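Local atomic coordinates of uncharacterised protein (Vibrio cholerae, PDB entry 5KKO), a protein that is of unknown function, folds as a small, mainly helical chain with an N-terminal strand, and assembles with further copies of itself. Residues C[16-20]-C[34-39]. Residues are numbered along the deposited sequence; the frame is centred on the assembly and turned at random. Where two conformers were deposited one is given.
Sequences AMLRI and LIKAHL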
loop_
_atom_site.group_PDB
_atom_site.type_symbol
_atom_site.label_atom_id
_atom_site.label_comp_id
_atom_site.label_asym_id
_atom_site.label_seq_id
_atom_site.Cartn_x
_atom_site.Cartn_y
_atom_site.Cartn_z
ATOM N N ALA C 16 -19.620 -7.398 -12.171
ATOM C CA ALA C 16 -20.816 -7.706 -11.390
ATOM C C ALA C 16 -20.979 -6.737 -10.226
ATOM O O ALA C 16 -22.099 -6.281 -9.924
ATOM C CB ALA C 16 -20.760 -9.132 -10.836
HETATM N N MSE C 17 -19.889 -6.412 -9.546
HETATM C CA MSE C 17 -19.974 -5.488 -8.447
HETATM C C MSE C 17 -20.370 -4.091 -8.940
HETATM O O MSE C 17 -21.173 -3.418 -8.295
HETATM C CB MSE C 17 -18.626 -5.473 -7.737
HETATM C CG MSE C 17 -18.245 -6.889 -7.174
HETATM SE SE MSE C 17 -16.551 -6.870 -6.283
HETATM C CE MSE C 17 -17.021 -5.786 -4.737
ATOM N N LEU C 18 -19.818 -3.660 -10.086
ATOM C CA LEU C 18 -20.233 -2.384 -10.673
ATOM C C LEU C 18 -21.726 -2.376 -10.955
ATOM O O LEU C 18 -22.421 -1.359 -10.701
ATOM C CB LEU C 18 -19.414 -2.079 -11.963
ATOM C CG LEU C 18 -18.024 -1.550 -11.637
ATOM C CD1 LEU C 18 -17.046 -1.746 -12.862
ATOM C CD2 LEU C 18 -18.011 -0.077 -11.209
ATOM N N ARG C 19 -22.220 -3.458 -11.535
ATOM C CA ARG C 19 -23.643 -3.532 -11.839
ATOM C C ARG C 19 -24.473 -3.507 -10.565
ATOM O O ARG C 19 -25.536 -2.840 -10.496
ATOM C CB ARG C 19 -23.902 -4.799 -12.626
ATOM C CG ARG C 19 -25.368 -4.942 -12.974
ATOM C CD ARG C 19 -25.535 -6.272 -13.725
ATOM N NE ARG C 19 -26.944 -6.648 -13.663
ATOM C CZ ARG C 19 -27.840 -6.035 -14.394
ATOM N NH1 ARG C 19 -27.408 -5.144 -15.282
ATOM N NH2 ARG C 19 -29.136 -6.384 -14.298
ATOM N N ILE C 20 -24.023 -4.227 -9.538
ATOM C CA ILE C 20 -24.777 -4.318 -8.289
ATOM C C ILE C 20 -24.958 -2.925 -7.665
ATOM O O ILE C 20 -26.028 -2.639 -7.098
ATOM C CB ILE C 20 -24.088 -5.289 -7.316
ATOM C CG1 ILE C 20 -24.297 -6.707 -7.720
ATOM C CG2 ILE C 20 -24.657 -5.086 -5.847
ATOM C CD1 ILE C 20 -23.230 -7.635 -7.095
ATOM N N LEU C 34 -24.540 -7.249 -0.631
ATOM C CA LEU C 34 -24.015 -8.107 -1.685
ATOM C C LEU C 34 -22.606 -7.697 -2.037
ATOM O O LEU C 34 -21.737 -8.556 -2.283
ATOM C CB LEU C 34 -24.956 -8.010 -2.874
ATOM C CG LEU C 34 -24.896 -8.968 -4.019
ATOM C CD1 LEU C 34 -24.968 -10.438 -3.488
ATOM C CD2 LEU C 34 -26.117 -8.636 -4.906
ATOM N N ILE C 35 -22.375 -6.377 -2.136
ATOM C CA ILE C 35 -21.006 -5.846 -2.284
ATOM C C ILE C 35 -20.104 -6.415 -1.198
ATOM O O ILE C 35 -19.047 -6.998 -1.495
ATOM C CB ILE C 35 -21.017 -4.301 -2.247
ATOM C CG1 ILE C 35 -21.574 -3.782 -3.560
ATOM C CG2 ILE C 35 -19.581 -3.665 -2.012
ATOM C CD1 ILE C 35 -20.802 -4.302 -4.764
ATOM N N LYS C 36 -20.521 -6.269 0.071
ATOM C CA LYS C 36 -19.695 -6.699 1.199
ATOM C C LYS C 36 -19.359 -8.189 1.076
ATOM O O LYS C 36 -18.230 -8.604 1.330
ATOM C CB LYS C 36 -20.412 -6.346 2.510
ATOM C CG LYS C 36 -19.532 -6.630 3.743
ATOM C CD LYS C 36 -20.346 -6.751 5.039
ATOM C CE LYS C 36 -21.121 -5.504 5.316
ATOM N NZ LYS C 36 -21.606 -5.605 6.740
ATOM N N ALA C 37 -20.328 -9.003 0.702
ATOM C CA ALA C 37 -20.056 -10.429 0.543
ATOM C C ALA C 37 -18.979 -10.655 -0.517
ATOM O O ALA C 37 -18.060 -11.473 -0.312
ATOM C CB ALA C 37 -21.343 -11.148 0.179
ATOM N N HIS C 38 -19.065 -9.957 -1.656
ATOM C CA HIS C 38 -18.033 -10.141 -2.665
ATOM C C HIS C 38 -16.665 -9.696 -2.143
ATOM O O HIS C 38 -15.633 -10.328 -2.464
ATOM C CB HIS C 38 -18.413 -9.353 -3.933
ATOM C CG HIS C 38 -19.367 -10.082 -4.822
ATOM N ND1 HIS C 38 -19.005 -11.210 -5.551
ATOM C CD2 HIS C 38 -20.688 -9.882 -5.059
ATOM C CE1 HIS C 38 -20.045 -11.626 -6.254
ATOM N NE2 HIS C 38 -21.086 -10.850 -5.978
ATOM N N LEU C 39 -16.634 -8.585 -1.418
ATOM C CA LEU C 39 -15.354 -8.075 -0.915
ATOM C C LEU C 39 -14.794 -9.033 0.131
ATOM O O LEU C 39 -13.595 -9.298 0.134
ATOM C CB LEU C 39 -15.579 -6.661 -0.360
ATOM C CG LEU C 39 -15.869 -5.558 -1.367
ATOM C CD1 LEU C 39 -16.304 -4.328 -0.477
ATOM C CD2 LEU C 39 -14.687 -5.172 -2.208
#
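M17 and I20, one helical turn apart, make most of the contact with L34, I35, H38 and L39. M17 is a selenomethionine, and the whole length of its side chain is used. Its CB lies 3.9 Å from CD1 of I35. Its CG lies alongside the H38 side chain, the two running opposite ways. SE then sits 3.9 Å from CB of H38. The selenium is oblique to the imidazole, 5.3 Å from the ring centroid. In the conformer given here, one of two deposited, the chain is extended at chi2 but bends at chi3 (68°), which turns the methyl CE onto L39. There CE of M17 comes to 3.5 Å from CD2 of L39.

The two segments belong to helices 11-20 and 28-43, joined as a helical hairpin. The axes of segments 16-20 and 34-39 come within 10.2 Å, with N-to-C directions 162° apart, close to antiparallel. No hydrogen bond crosses between the segments; the contact is van der Waals packing of apolar side chains and the H38 side chain.

I20 points its CB toward the partner helix and buries almost as much surface as M17. Its CD1 is 3.7 Å from CG of L34, whose side chain lies crosswise to it. The same CD1 approaches CD2 of H38 at 4.0 Å, again obliquely to the ring. Thus L34 and H38, one turn apart, both pack on one methyl. The CG2 branch of I20 packs on CG1 of I35, 4.1 Å away. M17 and L39 also pack against L39 and L18, respectively, of a second subunit, which extends this apolar layer into the assembly.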